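Local coordinates for L-hydantoinase (Arthrobacter aurescens, PDB 1GKR), which hydrolyses the ring of hydantoins, aryl-substituted ones in preference to alkyl, using two zinc ions in each subunit of a homotetramer, at residues His62-Asp65 against Arg71-Arg74. Numbering follows the deposited sequence.
With ZN (zinc ion), chain F.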
ATOM      1  N   HIS A  62      -3.275 -37.073  -0.548  1.00 12.96           N
ATOM      2  CA  HIS A  62      -2.690 -37.834  -1.651  1.00 13.72           C
ATOM      3  C   HIS A  62      -2.546 -39.313  -1.255  1.00 15.10           C
ATOM      4  O   HIS A  62      -1.433 -39.790  -1.019  1.00 16.35           O
ATOM      5  CB  HIS A  62      -1.297 -37.329  -2.008  1.00  8.28           C
ATOM      6  CG  HIS A  62      -1.250 -35.909  -2.463  1.00  9.43           C
ATOM      7  ND1 HIS A  62      -1.638 -35.518  -3.725  1.00  8.57           N
ATOM      8  CD2 HIS A  62      -0.786 -34.792  -1.849  1.00 11.21           C
ATOM      9  CE1 HIS A  62      -1.410 -34.224  -3.871  1.00  9.45           C
ATOM     10  NE2 HIS A  62      -0.895 -33.759  -2.747  1.00 10.40           N
ATOM     11  N   ILE A  63      -3.655 -40.035  -1.146  1.00 15.58           N
ATOM     12  CA  ILE A  63      -3.556 -41.446  -0.832  1.00 18.73           C
ATOM     13  C   ILE A  63      -3.025 -42.089  -2.112  1.00 19.43           C
ATOM     14  O   ILE A  63      -2.339 -43.100  -2.063  1.00 19.33           O
ATOM     15  CB  ILE A  63      -4.920 -42.046  -0.456  1.00 19.91           C
ATOM     16  CG1 ILE A  63      -5.344 -41.523   0.917  1.00 16.84           C
ATOM     17  CG2 ILE A  63      -4.836 -43.572  -0.453  1.00 18.46           C
ATOM     18  CD1 ILE A  63      -6.735 -41.945   1.334  1.00 13.63           C
ATOM     19  N   ILE A  64      -3.335 -41.455  -3.246  1.00 20.71           N
ATOM     20  CA  ILE A  64      -2.895 -41.877  -4.578  1.00 20.99           C
ATOM     21  C   ILE A  64      -3.630 -43.096  -5.097  1.00 21.57           C
ATOM     22  O   ILE A  64      -4.447 -42.975  -6.010  1.00 22.55           O
ATOM     23  CB  ILE A  64      -1.398 -42.202  -4.616  1.00 22.29           C
ATOM     24  CG1 ILE A  64      -0.581 -41.069  -3.982  1.00 20.67           C
ATOM     25  CG2 ILE A  64      -0.979 -42.442  -6.068  1.00 21.30           C
ATOM     26  CD1 ILE A  64      -0.286 -39.919  -4.913  1.00 22.65           C
ATOM     27  N   ASP A  65      -3.310 -44.260  -4.522  1.00 21.76           N
ATOM     28  CA  ASP A  65      -3.922 -45.546  -4.864  1.00 20.68           C
ATOM     29  C   ASP A  65      -3.840 -45.859  -6.360  1.00 21.58           C
ATOM     30  O   ASP A  65      -2.847 -45.547  -7.022  1.00 21.09           O
ATOM     31  CB  ASP A  65      -5.391 -45.556  -4.414  1.00 22.99           C
ATOM     32  CG  ASP A  65      -5.937 -46.968  -4.153  1.00 26.12           C
ATOM     33  OD1 ASP A  65      -5.625 -47.545  -3.084  1.00 27.03           O
ATOM     34  OD2 ASP A  65      -6.685 -47.495  -5.010  1.00 24.01           O
ATOM     35  N   ARG A  71       2.716 -48.892  -4.023  1.00 31.82           N
ATOM     36  CA  ARG A  71       3.912 -48.094  -3.858  1.00 32.75           C
ATOM     37  C   ARG A  71       3.727 -46.821  -3.016  1.00 31.88           C
ATOM     38  O   ARG A  71       4.644 -46.413  -2.290  1.00 29.40           O
ATOM     39  CB  ARG A  71       4.443 -47.744  -5.248  1.00 39.85           C
ATOM     40  CG  ARG A  71       5.809 -47.067  -5.286  1.00 51.20           C
ATOM     41  CD  ARG A  71       6.487 -47.267  -6.655  1.00 58.98           C
ATOM     42  NE  ARG A  71       6.423 -48.668  -7.080  1.00 65.81           N
ATOM     43  CZ  ARG A  71       5.485 -49.174  -7.882  1.00 69.26           C
ATOM     44  NH1 ARG A  71       4.519 -48.401  -8.373  1.00 69.09           N
ATOM     45  NH2 ARG A  71       5.492 -50.468  -8.171  1.00 70.63           N
ATOM     46  N   TYR A  72       2.546 -46.207  -3.099  1.00 28.46           N
ATOM     47  CA  TYR A  72       2.273 -44.963  -2.379  1.00 25.67           C
ATOM     48  C   TYR A  72       1.237 -45.044  -1.259  1.00 23.10           C
ATOM     49  O   TYR A  72       1.519 -44.644  -0.136  1.00 23.49           O
ATOM     50  CB  TYR A  72       1.859 -43.899  -3.387  1.00 28.26           C
ATOM     51  CG  TYR A  72       2.930 -43.640  -4.407  1.00 29.83           C
ATOM     52  CD1 TYR A  72       4.027 -42.851  -4.093  1.00 31.52           C
ATOM     53  CD2 TYR A  72       2.883 -44.234  -5.665  1.00 33.31           C
ATOM     54  CE1 TYR A  72       5.061 -42.656  -5.004  1.00 34.69           C
ATOM     55  CE2 TYR A  72       3.911 -44.047  -6.587  1.00 34.80           C
ATOM     56  CZ  TYR A  72       5.000 -43.255  -6.247  1.00 36.09           C
ATOM     57  OH  TYR A  72       6.031 -43.047  -7.141  1.00 39.31           O
ATOM     58  N   GLY A  73       0.043 -45.543  -1.567  1.00 20.83           N
ATOM     59  CA  GLY A  73      -0.998 -45.664  -0.557  1.00 18.01           C
ATOM     60  C   GLY A  73      -2.221 -46.436  -1.030  1.00 18.88           C
ATOM     61  O   GLY A  73      -2.528 -46.465  -2.230  1.00 17.09           O
ATOM     62  N   ARG A  74      -2.919 -47.064  -0.088  1.00 20.65           N
ATOM     63  CA  ARG A  74      -4.127 -47.839  -0.393  1.00 24.99           C
ATOM     64  C   ARG A  74      -5.327 -47.194   0.313  1.00 24.12           C
ATOM     65  O   ARG A  74      -5.233 -46.821   1.485  1.00 23.99           O
ATOM     66  CB  ARG A  74      -3.994 -49.280   0.123  1.00 33.06           C
ATOM     67  CG  ARG A  74      -2.659 -49.967  -0.140  1.00 44.00           C
ATOM     68  CD  ARG A  74      -2.598 -50.571  -1.535  1.00 52.69           C
ATOM     69  NE  ARG A  74      -3.616 -51.599  -1.713  1.00 57.25           N
ATOM     70  CZ  ARG A  74      -3.636 -52.742  -1.043  1.00 57.89           C
ATOM     71  NH1 ARG A  74      -2.685 -53.002  -0.154  1.00 59.47           N
ATOM     72  NH2 ARG A  74      -4.613 -53.612  -1.253  1.00 59.46           N
TER
HETATM   73 ZN    ZN F1453       0.113 -31.918  -2.375  1.00 17.02          ZN
HETATM   74  O   HOH W   1       2.599 -31.625  -2.447  1.00 20.72           O
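The loop that follows the first metal-binding strand of this amidohydrolase TIM barrel doubles back on itself just beyond the zinc site, and residues 62-65 pack on 71-74 there, Ile63 over Gly73 and Asp65 beside Arg74. Ile63 O lies 3.3 Å from Gly73 CA, where the glycine has no side chain to come between the backbones. Two residues on, Asp65 CA directs a C-H at Gly73 O, 3.1 Å away, with 133° at the hydrogen. Asp65 N donates to Ile63 O at 2.9 Å, closing a classic gamma turn around Ile64. With CG roughly anti to the backbone N (chi1 -155°), the Asp65 carboxylate reaches toward Arg74, OD1 lying 3.1 Å from Arg74 CA. There OD1 accepts the N-H of Phe75, at the start of helix 75-85, while OD2 forms a salt bridge with Arg116, so both oxygens of this buried group are engaged. Arg74 is the N-cap residue of that helix. Ile63 lays its CG2 methyl against the Arg74 backbone, 3.7 Å from the carbonyl carbon, and separately Ile64 CG1 meets Tyr72 CB at 3.8 Å, the two side chains crossing at a slant. His62 NE2 binds zinc at 2.1 Å, with His60 and Asp312 among the other ligands. Glu92 holds the gamma turn just past this ligand: OE2 takes the N-H of Ile63 and OE1 that of Ile64.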